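Uncharacterized protein (PDB 6R1J) is AhlC, one component of a tripartite alpha-pore-forming toxin, and probably helps assemble a membrane-piercing pore with its two partner proteins. Local coordinates at residues 51-65 / 87-99. The protein carries 3 engineered substitutions. Sequence-based numbering, arbitrary orientation.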
ATOM      1  N   MET A  51       5.851 -35.443  -2.017  1.00 38.21           N
ATOM      2  CA  MET A  51       7.309 -35.280  -1.916  1.00 37.51           C
ATOM      3  C   MET A  51       7.703 -35.222  -0.444  1.00 33.47           C
ATOM      4  O   MET A  51       8.701 -35.876  -0.081  1.00 37.78           O
ATOM      5  CB  MET A  51       7.800 -34.027  -2.625  1.00 39.10           C
ATOM      6  CG  MET A  51       9.231 -33.747  -2.333  1.00 42.97           C
ATOM      7  SD  MET A  51       9.656 -32.019  -2.332  1.00 49.30           S
ATOM      8  CE  MET A  51       8.903 -31.547  -0.780  1.00 54.14           C
ATOM      9  N   GLN A  52       6.976 -34.439   0.337  1.00 35.55           N
ATOM     10  CA  GLN A  52       7.165 -34.294   1.803  1.00 36.09           C
ATOM     11  C   GLN A  52       7.082 -35.676   2.488  1.00 37.10           C
ATOM     12  O   GLN A  52       7.969 -36.000   3.254  1.00 35.73           O
ATOM     13  CB  GLN A  52       6.092 -33.374   2.368  1.00 39.11           C
ATOM     14  CG  GLN A  52       6.229 -33.084   3.850  1.00 40.13           C
ATOM     15  CD  GLN A  52       5.175 -32.093   4.290  1.00 46.67           C
ATOM     16  OE1 GLN A  52       4.145 -31.944   3.634  1.00 46.63           O
ATOM     17  NE2 GLN A  52       5.426 -31.402   5.398  1.00 43.26           N
ATOM     18  N   GLN A  53       6.020 -36.436   2.253  1.00 41.28           N
ATOM     19  CA  GLN A  53       5.832 -37.801   2.815  1.00 47.40           C
ATOM     20  C   GLN A  53       7.014 -38.694   2.418  1.00 44.29           C
ATOM     21  O   GLN A  53       7.531 -39.387   3.311  1.00 41.00           O
ATOM     22  CB  GLN A  53       4.471 -38.359   2.386  1.00 54.21           C
ATOM     23  CG  GLN A  53       3.326 -37.720   3.155  1.00 65.24           C
ATOM     24  CD  GLN A  53       1.936 -37.923   2.588  1.00 77.43           C
ATOM     25  OE1 GLN A  53       1.732 -38.468   1.499  1.00 85.61           O
ATOM     26  NE2 GLN A  53       0.950 -37.449   3.335  1.00 80.56           N
ATOM     27  N   GLN A  54       7.485 -38.628   1.164  1.00 40.62           N
ATOM     28  CA  GLN A  54       8.573 -39.509   0.655  1.00 41.63           C
ATOM     29  C   GLN A  54       9.919 -39.102   1.270  1.00 42.34           C
ATOM     30  O   GLN A  54      10.728 -39.993   1.611  1.00 35.57           O
ATOM     31  CB  GLN A  54       8.593 -39.527  -0.878  1.00 43.71           C
ATOM     32  CG  GLN A  54       7.391 -40.260  -1.452  1.00 47.02           C
ATOM     33  CD  GLN A  54       7.427 -40.399  -2.948  1.00 49.37           C
ATOM     34  OE1 GLN A  54       6.406 -40.344  -3.621  1.00 64.19           O
ATOM     35  NE2 GLN A  54       8.611 -40.558  -3.484  1.00 52.43           N
ATOM     36  N   VAL A  55      10.169 -37.808   1.411  1.00 37.75           N
ATOM     37  CA  VAL A  55      11.423 -37.319   2.051  1.00 35.01           C
ATOM     38  C   VAL A  55      11.463 -37.795   3.509  1.00 34.91           C
ATOM     39  O   VAL A  55      12.502 -38.239   3.918  1.00 36.88           O
ATOM     40  CB  VAL A  55      11.531 -35.799   1.955  1.00 36.41           C
ATOM     41  CG1 VAL A  55      12.609 -35.248   2.871  1.00 38.91           C
ATOM     42  CG2 VAL A  55      11.752 -35.384   0.508  1.00 38.45           C
ATOM     43  N   LEU A  56      10.360 -37.703   4.243  1.00 36.18           N
ATOM     44  CA  LEU A  56      10.317 -38.090   5.678  1.00 43.34           C
ATOM     45  C   LEU A  56      10.499 -39.612   5.826  1.00 40.50           C
ATOM     46  O   LEU A  56      11.283 -40.018   6.698  1.00 41.51           O
ATOM     47  CB  LEU A  56       8.993 -37.619   6.261  1.00 39.90           C
ATOM     48  CG  LEU A  56       8.866 -36.101   6.403  1.00 41.47           C
ATOM     49  CD1 LEU A  56       7.483 -35.729   6.916  1.00 40.82           C
ATOM     50  CD2 LEU A  56       9.944 -35.531   7.315  1.00 40.35           C
ATOM     51  N   ALA A  57       9.849 -40.402   4.966  1.00 38.99           N
ATOM     52  CA  ALA A  57       9.928 -41.885   4.933  1.00 39.46           C
ATOM     53  C   ALA A  57      11.374 -42.271   4.666  1.00 41.21           C
ATOM     54  O   ALA A  57      11.944 -43.037   5.443  1.00 42.74           O
ATOM     55  CB  ALA A  57       8.985 -42.453   3.905  1.00 42.86           C
ATOM     56  N   PHE A  58      11.976 -41.656   3.656  1.00 39.18           N
ATOM     57  CA  PHE A  58      13.388 -41.864   3.298  1.00 38.32           C
ATOM     58  C   PHE A  58      14.272 -41.513   4.489  1.00 39.80           C
ATOM     59  O   PHE A  58      15.208 -42.313   4.805  1.00 35.80           O
ATOM     60  CB  PHE A  58      13.759 -41.014   2.078  1.00 42.05           C
ATOM     61  CG  PHE A  58      15.229 -40.748   1.936  1.00 38.31           C
ATOM     62  CD1 PHE A  58      16.068 -41.668   1.339  1.00 37.08           C
ATOM     63  CD2 PHE A  58      15.776 -39.585   2.443  1.00 37.45           C
ATOM     64  CE1 PHE A  58      17.427 -41.427   1.242  1.00 38.72           C
ATOM     65  CE2 PHE A  58      17.135 -39.353   2.347  1.00 39.85           C
ATOM     66  CZ  PHE A  58      17.958 -40.274   1.747  1.00 38.24           C
ATOM     67  N   ALA A  59      14.033 -40.348   5.113  1.00 33.71           N
ATOM     68  CA  ALA A  59      14.920 -39.870   6.192  1.00 33.63           C
ATOM     69  C   ALA A  59      14.799 -40.815   7.403  1.00 32.98           C
ATOM     70  O   ALA A  59      15.829 -41.127   7.961  1.00 37.39           O
ATOM     71  CB  ALA A  59      14.648 -38.452   6.545  1.00 32.67           C
ATOM     72  N   ALA A  60      13.598 -41.261   7.747  1.00 34.58           N
ATOM     73  CA  ALA A  60      13.370 -42.146   8.920  1.00 36.16           C
ATOM     74  C   ALA A  60      14.149 -43.446   8.690  1.00 38.06           C
ATOM     75  O   ALA A  60      14.904 -43.850   9.571  1.00 35.71           O
ATOM     76  CB  ALA A  60      11.909 -42.406   9.122  1.00 36.28           C
ATOM     77  N   ARG A  61      14.044 -44.025   7.502  1.00 37.14           N
ATOM     78  CA  ARG A  61      14.774 -45.276   7.187  1.00 40.50           C
ATOM     79  C   ARG A  61      16.288 -45.026   7.250  1.00 47.07           C
ATOM     80  O   ARG A  61      17.012 -45.843   7.899  1.00 42.79           O
ATOM     81  CB  ARG A  61      14.267 -45.823   5.861  1.00 41.27           C
ATOM     82  CG  ARG A  61      15.200 -46.816   5.186  1.00 45.14           C
ATOM     83  CD  ARG A  61      14.606 -47.337   3.891  1.00 47.07           C
ATOM     84  NE  ARG A  61      15.616 -48.109   3.185  1.00 49.84           N
ATOM     85  CZ  ARG A  61      15.785 -49.420   3.283  1.00 58.95           C
ATOM     86  NH1 ARG A  61      16.767 -50.010   2.619  1.00 63.48           N
ATOM     87  NH2 ARG A  61      14.966 -50.144   4.022  1.00 55.96           N
ATOM     88  N   LEU A  62      16.794 -43.945   6.650  1.00 35.34           N
ATOM     89  CA  LEU A  62      18.252 -43.707   6.629  1.00 33.64           C
ATOM     90  C   LEU A  62      18.765 -43.346   8.036  1.00 32.09           C
ATOM     91  O   LEU A  62      19.899 -43.719   8.346  1.00 29.79           O
ATOM     92  CB  LEU A  62      18.617 -42.639   5.594  1.00 35.05           C
ATOM     93  CG  LEU A  62      20.113 -42.365   5.463  1.00 34.95           C
ATOM     94  CD1 LEU A  62      20.895 -43.619   5.134  1.00 37.29           C
ATOM     95  CD2 LEU A  62      20.366 -41.298   4.417  1.00 37.21           C
ATOM     96  N   GLU A  63      17.993 -42.610   8.841  1.00 33.97           N
ATOM     97  CA  GLU A  63      18.399 -42.273  10.230  1.00 33.24           C
ATOM     98  C   GLU A  63      18.738 -43.567  11.000  1.00 35.32           C
ATOM     99  O   GLU A  63      19.846 -43.626  11.614  1.00 37.24           O
ATOM    100  CB  GLU A  63      17.304 -41.520  10.973  1.00 35.37           C
ATOM    101  CG  GLU A  63      17.683 -41.226  12.408  1.00 38.40           C
ATOM    102  CD  GLU A  63      16.602 -40.536  13.240  1.00 37.72           C
ATOM    103  OE1 GLU A  63      16.973 -39.819  14.145  1.00 41.86           O
ATOM    104  OE2 GLU A  63      15.425 -40.655  12.904  1.00 46.45           O
ATOM    105  N   LEU A  64      17.879 -44.575  10.920  1.00 37.97           N
ATOM    106  CA  LEU A  64      18.119 -45.863  11.647  1.00 43.50           C
ATOM    107  C   LEU A  64      19.313 -46.621  11.014  1.00 43.06           C
ATOM    108  O   LEU A  64      20.196 -47.111  11.733  1.00 37.75           O
ATOM    109  CB  LEU A  64      16.809 -46.648  11.621  1.00 44.34           C
ATOM    110  CG  LEU A  64      16.804 -47.997  12.339  1.00 45.63           C
ATOM    111  CD1 LEU A  64      17.313 -47.858  13.766  1.00 55.43           C
ATOM    112  CD2 LEU A  64      15.399 -48.582  12.316  1.00 52.14           C
ATOM    113  N   GLN A  65      19.428 -46.623   9.689  1.00 39.46           N
ATOM    114  CA  GLN A  65      20.569 -47.259   8.993  1.00 38.49           C
ATOM    115  C   GLN A  65      21.868 -46.627   9.476  1.00 34.52           C
ATOM    116  O   GLN A  65      22.804 -47.379   9.776  1.00 35.40           O
ATOM    117  CB  GLN A  65      20.428 -47.151   7.482  1.00 39.90           C
ATOM    118  CG  GLN A  65      19.342 -48.019   6.871  1.00 46.05           C
ATOM    119  CD  GLN A  65      19.142 -47.688   5.406  1.00 50.69           C
ATOM    120  OE1 GLN A  65      19.365 -46.555   4.966  1.00 43.64           O
ATOM    121  NE2 GLN A  65      18.663 -48.661   4.645  1.00 52.86           N
ATOM    122  N   LEU A  87      23.916 -48.925  -1.619  1.00 46.15           N
ATOM    123  CA  LEU A  87      22.469 -49.013  -1.322  1.00 48.33           C
ATOM    124  C   LEU A  87      21.891 -47.599  -1.019  1.00 46.48           C
ATOM    125  O   LEU A  87      20.791 -47.262  -1.529  1.00 44.08           O
ATOM    126  CB  LEU A  87      22.285 -49.955  -0.139  1.00 51.86           C
ATOM    127  CG  LEU A  87      20.850 -50.061   0.360  1.00 51.90           C
ATOM    128  CD1 LEU A  87      20.001 -50.814  -0.654  1.00 58.59           C
ATOM    129  CD2 LEU A  87      20.800 -50.705   1.738  1.00 61.54           C
ATOM    130  N   VAL A  88      22.590 -46.802  -0.213  1.00 42.27           N
ATOM    131  CA  VAL A  88      22.120 -45.436   0.193  1.00 45.60           C
ATOM    132  C   VAL A  88      22.118 -44.539  -1.066  1.00 44.45           C
ATOM    133  O   VAL A  88      21.091 -43.884  -1.295  1.00 45.34           O
ATOM    134  CB  VAL A  88      22.976 -44.834   1.325  1.00 41.65           C
ATOM    135  CG1 VAL A  88      22.622 -43.372   1.594  1.00 43.18           C
ATOM    136  CG2 VAL A  88      22.869 -45.639   2.621  1.00 46.88           C
ATOM    137  N   GLN A  89      23.194 -44.555  -1.873  1.00 43.66           N
ATOM    138  CA  GLN A  89      23.276 -43.745  -3.136  1.00 46.40           C
ATOM    139  C   GLN A  89      22.078 -44.081  -4.040  1.00 47.40           C
ATOM    140  O   GLN A  89      21.485 -43.140  -4.613  1.00 42.65           O
ATOM    141  CB  GLN A  89      24.618 -43.929  -3.840  1.00 46.95           C
ATOM    142  CG  GLN A  89      25.736 -43.122  -3.193  1.00 49.76           C
ATOM    143  CD  GLN A  89      27.086 -43.320  -3.847  1.00 56.27           C
ATOM    144  OE1 GLN A  89      27.282 -44.216  -4.675  1.00 69.25           O
ATOM    145  NE2 GLN A  89      28.053 -42.506  -3.445  1.00 50.51           N
ATOM    146  N   GLN A  90      21.670 -45.355  -4.099  1.00 49.96           N
ATOM    147  CA  GLN A  90      20.531 -45.844  -4.924  1.00 50.78           C
ATOM    148  C   GLN A  90      19.207 -45.358  -4.350  1.00 50.31           C
ATOM    149  O   GLN A  90      18.223 -45.186  -5.113  1.00 44.12           O
ATOM    150  CB  GLN A  90      20.525 -47.371  -4.962  1.00 54.77           C
ATOM    151  CG  GLN A  90      21.706 -47.950  -5.729  1.00 65.85           C
ATOM    152  CD  GLN A  90      21.791 -49.455  -5.605  1.00 72.69           C
ATOM    153  OE1 GLN A  90      20.866 -50.111  -5.118  1.00 73.30           O
ATOM    154  NE2 GLN A  90      22.914 -50.007  -6.043  1.00 72.93           N
ATOM    155  N   GLU A  91      19.154 -45.186  -3.033  1.00 46.98           N
ATOM    156  CA  GLU A  91      17.914 -44.756  -2.366  1.00 46.79           C
ATOM    157  C   GLU A  91      17.815 -43.226  -2.377  1.00 39.13           C
ATOM    158  O   GLU A  91      16.691 -42.735  -2.291  1.00 42.18           O
ATOM    159  CB  GLU A  91      17.810 -45.418  -0.993  1.00 52.08           C
ATOM    160  CG  GLU A  91      17.374 -46.860  -1.102  1.00 54.46           C
ATOM    161  CD  GLU A  91      17.387 -47.624   0.210  1.00 59.60           C
ATOM    162  OE1 GLU A  91      17.624 -46.999   1.268  1.00 57.85           O
ATOM    163  OE2 GLU A  91      17.175 -48.853   0.165  1.00 51.45           O
ATOM    164  N   ILE A  92      18.925 -42.497  -2.393  1.00 40.76           N
ATOM    165  CA  ILE A  92      18.892 -41.008  -2.478  1.00 43.26           C
ATOM    166  C   ILE A  92      18.394 -40.597  -3.879  1.00 43.07           C
ATOM    167  O   ILE A  92      17.535 -39.736  -3.962  1.00 41.73           O
ATOM    168  CB  ILE A  92      20.297 -40.459  -2.175  1.00 42.19           C
ATOM    169  CG1 ILE A  92      20.583 -40.490  -0.671  1.00 36.11           C
ATOM    170  CG2 ILE A  92      20.525 -39.059  -2.737  1.00 49.04           C
ATOM    171  CD1 ILE A  92      22.032 -40.355  -0.351  1.00 35.12           C
ATOM    172  N   ALA A  93      18.894 -41.243  -4.940  1.00 49.57           N
ATOM    173  CA  ALA A  93      18.666 -40.867  -6.363  1.00 45.46           C
ATOM    174  C   ALA A  93      17.214 -40.488  -6.600  1.00 41.52           C
ATOM    175  O   ALA A  93      16.973 -39.380  -7.046  1.00 47.32           O
ATOM    176  CB  ALA A  93      19.092 -41.953  -7.322  1.00 48.69           C
ATOM    177  N   PRO A  94      16.220 -41.371  -6.363  1.00 45.94           N
ATOM    178  CA  PRO A  94      14.819 -41.025  -6.599  1.00 44.26           C
ATOM    179  C   PRO A  94      14.261 -39.876  -5.741  1.00 47.89           C
ATOM    180  O   PRO A  94      13.354 -39.210  -6.189  1.00 41.89           O
ATOM    181  CB  PRO A  94      14.042 -42.300  -6.256  1.00 49.58           C
ATOM    182  CG  PRO A  94      15.001 -43.113  -5.389  1.00 48.76           C
ATOM    183  CD  PRO A  94      16.382 -42.750  -5.880  1.00 51.27           C
ATOM    184  N   ILE A  95      14.790 -39.648  -4.529  1.00 49.00           N
ATOM    185  CA  ILE A  95      14.236 -38.583  -3.641  1.00 44.68           C
ATOM    186  C   ILE A  95      14.824 -37.267  -4.124  1.00 39.24           C
ATOM    187  O   ILE A  95      14.072 -36.287  -4.128  1.00 43.22           O
ATOM    188  CB  ILE A  95      14.493 -38.835  -2.131  1.00 47.63           C
ATOM    189  CG1 ILE A  95      13.981 -40.211  -1.684  1.00 54.78           C
ATOM    190  CG2 ILE A  95      13.841 -37.751  -1.288  1.00 50.53           C
ATOM    191  CD1 ILE A  95      12.477 -40.356  -1.721  1.00 54.73           C
ATOM    192  N   GLN A  96      16.117 -37.279  -4.462  1.00 38.04           N
ATOM    193  CA  GLN A  96      16.824 -36.082  -4.956  1.00 41.41           C
ATOM    194  C   GLN A  96      16.142 -35.654  -6.267  1.00 46.56           C
ATOM    195  O   GLN A  96      15.966 -34.427  -6.454  1.00 40.30           O
ATOM    196  CB  GLN A  96      18.304 -36.351  -5.151  1.00 38.38           C
ATOM    197  CG  GLN A  96      19.119 -35.089  -5.363  1.00 41.74           C
ATOM    198  CD  GLN A  96      20.593 -35.303  -5.154  1.00 43.41           C
ATOM    199  OE1 GLN A  96      21.068 -36.429  -5.124  1.00 48.53           O
ATOM    200  NE2 GLN A  96      21.331 -34.219  -4.984  1.00 43.57           N
ATOM    201  N   THR A  97      15.687 -36.624  -7.064  1.00 40.48           N
ATOM    202  CA  THR A  97      15.066 -36.382  -8.394  1.00 44.54           C
ATOM    203  C   THR A  97      13.683 -35.769  -8.201  1.00 45.32           C
ATOM    204  O   THR A  97      13.442 -34.697  -8.808  1.00 43.37           O
ATOM    205  CB  THR A  97      15.104 -37.641  -9.278  1.00 41.59           C
ATOM    206  OG1 THR A  97      16.495 -37.811  -9.561  1.00 40.87           O
ATOM    207  CG2 THR A  97      14.335 -37.504 -10.570  1.00 43.83           C
ATOM    208  N   LEU A  98      12.838 -36.376  -7.355  1.00 43.15           N
ATOM    209  CA  LEU A  98      11.457 -35.914  -7.093  1.00 42.61           C
ATOM    210  C   LEU A  98      11.493 -34.493  -6.503  1.00 42.56           C
ATOM    211  O   LEU A  98      10.615 -33.645  -6.833  1.00 38.14           O
ATOM    212  CB  LEU A  98      10.777 -36.895  -6.138  1.00 45.40           C
ATOM    213  CG  LEU A  98       9.289 -36.627  -5.888  1.00 48.42           C
ATOM    214  CD1 LEU A  98       8.459 -36.816  -7.152  1.00 49.53           C
ATOM    215  CD2 LEU A  98       8.745 -37.508  -4.779  1.00 50.64           C
ATOM    216  N   THR A  99      12.483 -34.212  -5.665  1.00 39.91           N
ATOM    217  CA  THR A  99      12.644 -32.874  -5.057  1.00 37.76           C
ATOM    218  C   THR A  99      12.983 -31.863  -6.165  1.00 38.09           C
ATOM    219  O   THR A  99      12.311 -30.816  -6.230  1.00 39.68           O
ATOM    220  CB  THR A  99      13.683 -32.906  -3.941  1.00 37.15           C
ATOM    221  OG1 THR A  99      13.304 -33.929  -3.011  1.00 41.45           O
ATOM    222  CG2 THR A  99      13.775 -31.564  -3.253  1.00 40.45           C
TER
HETATM  223  O   HOH W   1      16.099 -44.404   3.004  1.00 46.45           O
HETATM  224  O   HOH W   2      18.603 -44.986   2.582  1.00 45.99           O
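Phe58 overlaps Ile92 and Ile95 obliquely: its CZ comes to 3.6 Å from CG1 of Ile92, while its CB and CG lie against CG1 of Ile95. The ring gets there because CG stands opposite the backbone nitrogen (chi1 158°). One turn earlier in helix 28-70, CG2 of Val55 meets CG2 of Ile95 at 3.6 Å; one turn later, CD1 of Leu62 abuts CG2 of Val88 at 3.8 Å. The axes of the two short segments approach to 10.3 Å, with N-to-C directions 157° apart, as neighbours in a helical bundle; Leu228 of helix 163-236 also touches Phe58 and Leu62. Polar chemistry sits beside this apolar strip. The extended Arg61 grips Glu91 side-on, NE reaching OE1 at 3.0 Å in a nearly straight bond from above the carboxylate plane, and NH1 meeting the syn lone pair of OE2 at 2.7 Å with a more bent one. With the planes 61° apart, the pairing is twisted rather than coplanar. A water 2.6 Å from OE1 of Glu91 may bridge it to OE1 of Gln65. Nonpolar packing thus joins the helices along their buried side, while the two-nitrogen grip probably fixes how Arg61 and Glu91 are turned at the margin.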